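Local atomic coordinates of Oxidored_FMN domain-containing protein ([Pseudomonas] geniculata N1, PDB entry 6L6J), a protein that probably acts as an amine oxidase on 6-hydroxypseudooxynicotine, and holds FMN, a [4Fe-4S] cluster and ADP. Residues Y25-A30 with L255-V260; A389-I394 with A474-V479. All coordinates share one frame; numbering follows the deposited sequence.

Contact 1: Y25-A30 with L255-V260; sequences YVVPHA and LWDVNV. With FMN (flavin mononucleotide), chain B.
Asp-257 reaches across the inside of a TIM barrel toward Val-27 and Pro-28, two residues along both segments from the pair Tyr-25 and Leu-255. Its CB leaves strand 255-261 pointing at the other segment, and with CG anti to the backbone N (chi1 -172°) the carboxylate continues inward. CG comes within 4.2 Å of Val-27 CG1. At the tip, OD2 lies 3.5 Å from Val-27 CG1 and 3.9 Å from Pro-28 CD, while its hydrogen bond goes to the hydroxyl of Tyr-168. OD1 forms a salt bridge with Arg-224, which also binds FMN, so Asp-257 stands in the cofactor's second shell and probably helps to position this arginine. Tyr-25 OH is hydrogen-bonded to the same Tyr-168 hydroxyl, and Leu-255 CD2 approaches the Tyr-25 ring obliquely, 3.8 Å from CZ. Beyond Val-27 the chain turns onto the cofactor: Pro-28 O accepts a 2.6 Å bond from the ribityl O2', and His-29 CB lies over the flavin face, 3.5 Å from C5A. Strands 24-26 and 255-261 are the barrel's first and sixth; Tyr-25 and Asp-257 both touch Val-294 of strand 293-296, and Tyr-25 also packs on Cys-57 of strand 55-62.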
loop_
_atom_site.group_PDB
_atom_site.type_symbol
_atom_site.label_atom_id
_atom_site.label_comp_id
_atom_site.label_asym_id
_atom_site.label_seq_id
_atom_site.Cartn_x
_atom_site.Cartn_y
_atom_site.Cartn_z
ATOM N N TYR A 25 13.308 -8.093 8.617
ATOM C CA TYR A 25 13.958 -6.803 8.302
ATOM C C TYR A 25 12.926 -5.874 7.683
ATOM O O TYR A 25 12.356 -6.245 6.689
ATOM C CB TYR A 25 15.128 -7.059 7.357
ATOM C CG TYR A 25 16.018 -5.881 7.065
ATOM C CD1 TYR A 25 15.606 -4.844 6.254
ATOM C CD2 TYR A 25 17.306 -5.843 7.549
ATOM C CE1 TYR A 25 16.444 -3.788 5.938
ATOM C CE2 TYR A 25 18.160 -4.800 7.246
ATOM C CZ TYR A 25 17.738 -3.778 6.424
ATOM O OH TYR A 25 18.611 -2.781 6.121
ATOM N N VAL A 26 12.718 -4.696 8.253
ATOM C CA VAL A 26 11.714 -3.732 7.723
ATOM C C VAL A 26 12.457 -2.751 6.824
ATOM O O VAL A 26 13.267 -1.949 7.347
ATOM C CB VAL A 26 10.930 -3.019 8.837
ATOM C CG1 VAL A 26 9.951 -2.006 8.250
ATOM C CG2 VAL A 26 10.219 -4.019 9.734
ATOM N N VAL A 27 12.181 -2.830 5.527
ATOM C CA VAL A 27 12.882 -2.041 4.476
ATOM C C VAL A 27 12.330 -0.622 4.515
ATOM O O VAL A 27 11.239 -0.395 5.032
ATOM C CB VAL A 27 12.743 -2.690 3.091
ATOM C CG1 VAL A 27 13.662 -3.890 2.969
ATOM C CG2 VAL A 27 11.302 -3.086 2.771
ATOM N N PRO A 28 13.089 0.379 4.019
ATOM C CA PRO A 28 12.639 1.765 4.036
ATOM C C PRO A 28 11.285 1.862 3.326
ATOM O O PRO A 28 11.172 1.380 2.219
ATOM C CB PRO A 28 13.693 2.568 3.251
ATOM C CG PRO A 28 14.875 1.648 3.094
ATOM C CD PRO A 28 14.414 0.226 3.396
ATOM N N HIS A 29 10.298 2.446 3.993
ATOM C CA HIS A 29 8.973 2.736 3.404
ATOM C C HIS A 29 8.405 3.991 4.072
ATOM O O HIS A 29 8.343 4.015 5.356
ATOM C CB HIS A 29 8.065 1.502 3.484
ATOM C CG HIS A 29 7.266 1.407 4.736
ATOM N ND1 HIS A 29 6.224 2.267 4.989
ATOM C CD2 HIS A 29 7.335 0.552 5.778
ATOM C CE1 HIS A 29 5.688 1.963 6.154
ATOM N NE2 HIS A 29 6.336 0.892 6.654
ATOM N N ALA A 30 8.061 4.991 3.247
ATOM C CA ALA A 30 7.531 6.309 3.664
ATOM C C ALA A 30 6.229 6.105 4.421
ATOM O O ALA A 30 5.475 5.190 4.067
ATOM C CB ALA A 30 7.314 7.209 2.477
ATOM N N LEU A 255 25.860 -4.551 3.470
ATOM C CA LEU A 255 24.517 -5.097 3.137
ATOM C C LEU A 255 24.141 -4.634 1.729
ATOM O O LEU A 255 24.323 -3.426 1.434
ATOM C CB LEU A 255 23.506 -4.594 4.177
ATOM C CG LEU A 255 22.024 -4.956 3.980
ATOM C CD1 LEU A 255 21.709 -6.362 4.462
ATOM C CD2 LEU A 255 21.130 -3.987 4.744
ATOM N N TRP A 256 23.668 -5.563 0.899
ATOM C CA TRP A 256 22.942 -5.282 -0.364
ATOM C C TRP A 256 21.439 -5.363 -0.092
ATOM O O TRP A 256 20.964 -6.475 0.231
ATOM C CB TRP A 256 23.360 -6.260 -1.456
ATOM C CG TRP A 256 24.715 -5.970 -2.010
ATOM C CD1 TRP A 256 25.896 -6.551 -1.655
ATOM C CD2 TRP A 256 25.028 -5.013 -3.034
ATOM N NE1 TRP A 256 26.919 -6.017 -2.389
ATOM C CE2 TRP A 256 26.421 -5.066 -3.234
ATOM C CE3 TRP A 256 24.267 -4.133 -3.812
ATOM C CZ2 TRP A 256 27.070 -4.262 -4.163
ATOM C CZ3 TRP A 256 24.914 -3.341 -4.739
ATOM C CH2 TRP A 256 26.297 -3.410 -4.911
ATOM N N ASP A 257 20.727 -4.240 -0.217
ATOM C CA ASP A 257 19.235 -4.197 -0.218
ATOM C C ASP A 257 18.745 -4.082 -1.672
ATOM O O ASP A 257 18.972 -3.000 -2.283
ATOM C CB ASP A 257 18.700 -3.059 0.663
ATOM C CG ASP A 257 17.191 -3.110 0.839
ATOM O OD1 ASP A 257 16.506 -3.752 0.000
ATOM O OD2 ASP A 257 16.711 -2.535 1.820
ATOM N N VAL A 258 18.124 -5.139 -2.224
ATOM C CA VAL A 258 17.919 -5.249 -3.704
ATOM C C VAL A 258 16.444 -5.495 -4.047
ATOM O O VAL A 258 15.787 -6.384 -3.439
ATOM C CB VAL A 258 18.852 -6.280 -4.383
ATOM C CG1 VAL A 258 20.304 -5.814 -4.375
ATOM C CG2 VAL A 258 18.707 -7.681 -3.804
ATOM N N ASN A 259 15.979 -4.741 -5.048
ATOM C CA ASN A 259 14.573 -4.727 -5.526
ATOM C C ASN A 259 14.548 -4.341 -7.015
ATOM O O ASN A 259 15.633 -4.242 -7.622
ATOM C CB ASN A 259 13.726 -3.814 -4.631
ATOM C CG ASN A 259 14.053 -2.342 -4.792
ATOM O OD1 ASN A 259 14.995 -1.978 -5.506
ATOM N ND2 ASN A 259 13.287 -1.494 -4.114
ATOM N N VAL A 260 13.356 -4.107 -7.577
ATOM C CA VAL A 260 13.173 -3.765 -9.024
ATOM C C VAL A 260 12.778 -2.283 -9.146
ATOM O O VAL A 260 11.938 -1.794 -8.346
ATOM C CB VAL A 260 12.149 -4.698 -9.692
ATOM C CG1 VAL A 260 12.603 -6.145 -9.609
ATOM C CG2 VAL A 260 10.753 -4.543 -9.104
HETATM N N1 FMN B . 11.012 2.178 -0.779
HETATM C C2 FMN B . 12.039 3.070 -0.602
HETATM O O2 FMN B . 13.162 2.732 -0.987
HETATM N N3 FMN B . 11.920 4.266 -0.011
HETATM C C4 FMN B . 10.733 4.684 0.461
HETATM O O4 FMN B . 10.625 5.785 0.999
HETATM C C4A FMN B . 9.548 3.799 0.291
HETATM N N5 FMN B . 8.322 4.164 0.738
HETATM C C5A FMN B . 7.294 3.291 0.630
HETATM C C6 FMN B . 6.050 3.629 1.155
HETATM C C7 FMN B . 5.012 2.724 1.058
HETATM C C7M FMN B . 3.680 3.125 1.564
HETATM C C8 FMN B . 5.211 1.406 0.443
HETATM C C8M FMN B . 4.088 0.423 0.294
HETATM C C9 FMN B . 6.429 1.055 -0.076
HETATM C C9A FMN B . 7.497 1.938 -0.002
HETATM N N10 FMN B . 8.764 1.580 -0.484
HETATM C C10 FMN B . 9.785 2.488 -0.346
HETATM C "C1'" FMN B . 9.041 0.253 -1.121
HETATM C "C2'" FMN B . 9.250 -0.815 -0.063
HETATM O "O2'" FMN B . 10.452 -0.495 0.614
HETATM C "C3'" FMN B . 9.371 -2.193 -0.639
HETATM O "O3'" FMN B . 10.552 -2.255 -1.440
HETATM C "C4'" FMN B . 8.171 -2.633 -1.477
HETATM O "O4'" FMN B . 6.938 -2.266 -0.813
HETATM C "C5'" FMN B . 8.218 -4.127 -1.768
HETATM O "O5'" FMN B . 8.162 -4.821 -0.534
HETATM P P FMN B . 6.748 -5.355 0.047
HETATM O O1P FMN B . 6.247 -6.373 -0.952
HETATM O O2P FMN B . 7.147 -5.924 1.372
HETATM O O3P FMN B . 5.867 -4.124 0.153
#

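Contact 2: A389-I394 with A474-V479; sequences ASILVI and ADHVIV
The His-476 imidazole is met obliquely by Ile-391 CG2, while the ring of Tyr-667 stacks on it. His-476 and Ile-391 lie in the parallel sheet of a Rossmann-like domain, where strands 390-394 and 476-479 are neighbours, the first and fourth in chain order. Both imidazole nitrogens are engaged, ND1 with Ser-640 OG and NE2 with Glu-642 OE1, which should hold the ring in one rotation. The other flat group, the Asp-475 carboxylate, lies where strand 390-394 begins: OD2 offers its anti lone pair to Ser-390 N at 3.1 Å, and the N-H points almost straight at it (169°). Ser-390 O in turn receives Asp-475 N at 2.9 Å and a weak bond from His-476 N. Farther along, Leu-392 N binds His-476 O, and Leu-392 O takes the bond of Ile-478 N at 3.0 Å, the regular parallel ladder. On one face of the sheet Ile-391 CG2 meets Ile-478 CD1 at 4.0 Å. On the other, Leu-392 CB packs on Ala-474 CB at 3.9 Å, and helices 466-472 and 624-632 cover the surface, Val-469 touching both Ile-394 and Val-477. Ile-394 also contacts the bound ADP, as expected of a strand that leads into a glycine-rich turn consistent with the GxGxxG motif. With chi1 at 179°, Val-477 turns CG1 away from its own N and to within 3.7 Å of Ile-394 CD1, beside the last rung, where Ile-394 N meets Ile-478 O at 3.0 Å, nearly in line with the carbonyl (167°).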
loop_
_atom_site.group_PDB
_atom_site.type_symbol
_atom_site.label_atom_id
_atom_site.label_comp_id
_atom_site.label_asym_id
_atom_site.label_seq_id
_atom_site.Cartn_x
_atom_site.Cartn_y
_atom_site.Cartn_z
ATOM N N ALA A 389 -21.524 -6.603 29.368
ATOM C CA ALA A 389 -22.281 -5.835 28.349
ATOM C C ALA A 389 -22.307 -6.618 27.032
ATOM O O ALA A 389 -21.256 -7.181 26.657
ATOM C CB ALA A 389 -21.682 -4.464 28.149
ATOM N N SER A 390 -23.463 -6.635 26.357
ATOM C CA SER A 390 -23.689 -7.369 25.089
ATOM C C SER A 390 -23.893 -6.368 23.935
ATOM O O SER A 390 -24.593 -5.341 24.136
ATOM C CB SER A 390 -24.826 -8.371 25.218
ATOM O OG SER A 390 -26.061 -7.816 24.799
ATOM N N ILE A 391 -23.310 -6.689 22.768
ATOM C CA ILE A 391 -23.406 -5.898 21.503
ATOM C C ILE A 391 -23.924 -6.796 20.360
ATOM O O ILE A 391 -23.345 -7.872 20.117
ATOM C CB ILE A 391 -22.042 -5.250 21.156
ATOM C CG1 ILE A 391 -21.550 -4.302 22.259
ATOM C CG2 ILE A 391 -22.114 -4.550 19.805
ATOM C CD1 ILE A 391 -20.576 -4.915 23.224
ATOM N N LEU A 392 -24.971 -6.354 19.655
ATOM C CA LEU A 392 -25.456 -6.989 18.402
ATOM C C LEU A 392 -24.894 -6.206 17.209
ATOM O O LEU A 392 -25.180 -4.996 17.097
ATOM C CB LEU A 392 -26.988 -7.007 18.376
ATOM C CG LEU A 392 -27.635 -7.685 17.162
ATOM C CD1 LEU A 392 -27.051 -9.067 16.905
ATOM C CD2 LEU A 392 -29.146 -7.796 17.333
ATOM N N VAL A 393 -24.114 -6.880 16.364
ATOM C CA VAL A 393 -23.578 -6.315 15.093
ATOM C C VAL A 393 -24.416 -6.876 13.943
ATOM O O VAL A 393 -24.471 -8.110 13.770
ATOM C CB VAL A 393 -22.076 -6.617 14.935
ATOM C CG1 VAL A 393 -21.550 -6.190 13.579
ATOM C CG2 VAL A 393 -21.258 -5.980 16.049
ATOM N N ILE A 394 -25.016 -5.991 13.162
ATOM C CA ILE A 394 -25.904 -6.364 12.030
ATOM C C ILE A 394 -25.160 -6.081 10.720
ATOM O O ILE A 394 -25.085 -4.902 10.317
ATOM C CB ILE A 394 -27.248 -5.623 12.153
ATOM C CG1 ILE A 394 -27.667 -5.509 13.621
ATOM C CG2 ILE A 394 -28.301 -6.304 11.297
ATOM C CD1 ILE A 394 -29.094 -5.073 13.835
ATOM N N ALA A 474 -29.996 -6.304 23.214
ATOM C CA ALA A 474 -28.559 -5.956 23.355
ATOM C C ALA A 474 -28.437 -4.606 24.079
ATOM O O ALA A 474 -29.404 -3.804 24.018
ATOM C CB ALA A 474 -27.877 -5.904 22.007
ATOM N N ASP A 475 -27.295 -4.366 24.732
ATOM C CA ASP A 475 -26.981 -3.081 25.418
ATOM C C ASP A 475 -26.640 -2.017 24.374
ATOM O O ASP A 475 -26.812 -0.823 24.660
ATOM C CB ASP A 475 -25.839 -3.250 26.418
ATOM C CG ASP A 475 -26.256 -3.989 27.671
ATOM O OD1 ASP A 475 -27.133 -3.462 28.368
ATOM O OD2 ASP A 475 -25.719 -5.092 27.922
ATOM N N HIS A 476 -26.180 -2.450 23.201
ATOM C CA HIS A 476 -25.691 -1.567 22.112
ATOM C C HIS A 476 -25.843 -2.282 20.773
ATOM O O HIS A 476 -25.387 -3.424 20.682
ATOM C CB HIS A 476 -24.235 -1.160 22.395
ATOM C CG HIS A 476 -23.687 -0.184 21.406
ATOM N ND1 HIS A 476 -24.219 1.068 21.235
ATOM C CD2 HIS A 476 -22.685 -0.287 20.508
ATOM C CE1 HIS A 476 -23.556 1.703 20.288
ATOM N NE2 HIS A 476 -22.610 0.895 19.828
ATOM N N VAL A 477 -26.433 -1.624 19.773
ATOM C CA VAL A 477 -26.573 -2.172 18.387
ATOM C C VAL A 477 -25.641 -1.387 17.468
ATOM O O VAL A 477 -25.767 -0.141 17.440
ATOM C CB VAL A 477 -28.016 -2.086 17.852
ATOM C CG1 VAL A 477 -28.111 -2.632 16.431
ATOM C CG2 VAL A 477 -29.009 -2.783 18.775
ATOM N N ILE A 478 -24.781 -2.087 16.719
ATOM C CA ILE A 478 -24.003 -1.490 15.594
ATOM C C ILE A 478 -24.649 -1.972 14.292
ATOM O O ILE A 478 -24.783 -3.203 14.145
ATOM C CB ILE A 478 -22.514 -1.866 15.702
ATOM C CG1 ILE A 478 -21.867 -1.227 16.936
ATOM C CG2 ILE A 478 -21.776 -1.495 14.430
ATOM C CD1 ILE A 478 -20.538 -1.807 17.316
ATOM N N VAL A 479 -25.079 -1.054 13.419
ATOM C CA VAL A 479 -25.672 -1.389 12.093
ATOM C C VAL A 479 -24.561 -1.216 11.058
ATOM O O VAL A 479 -24.048 -0.079 10.950
ATOM C CB VAL A 479 -26.911 -0.539 11.727
ATOM C CG1 VAL A 479 -27.546 -1.028 10.440
ATOM C CG2 VAL A 479 -27.963 -0.498 12.828
#

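The two contacts come in series along the chain, contact 1 closing before contact 2 opens, and share no sheet. Contact 1 spans the interior of the eight-stranded barrel beside FMN; contact 2 binds adjacent strands of an open five-stranded parallel sheet next to ADP. Their centres are about 44 Å apart, the nearest atoms about 29 Å, and they lie on opposite sides of the chain's centre. The iron-sulfur cluster belongs to the barrel side, about 12 Å from the side chain of Val-27, and Arg-321 lines both its pocket and that of FMN. FMN and ADP sit in separate domains, with the flavin and cluster, the likely redox centres, grouped together and ADP held apart in the Rossmann-like part.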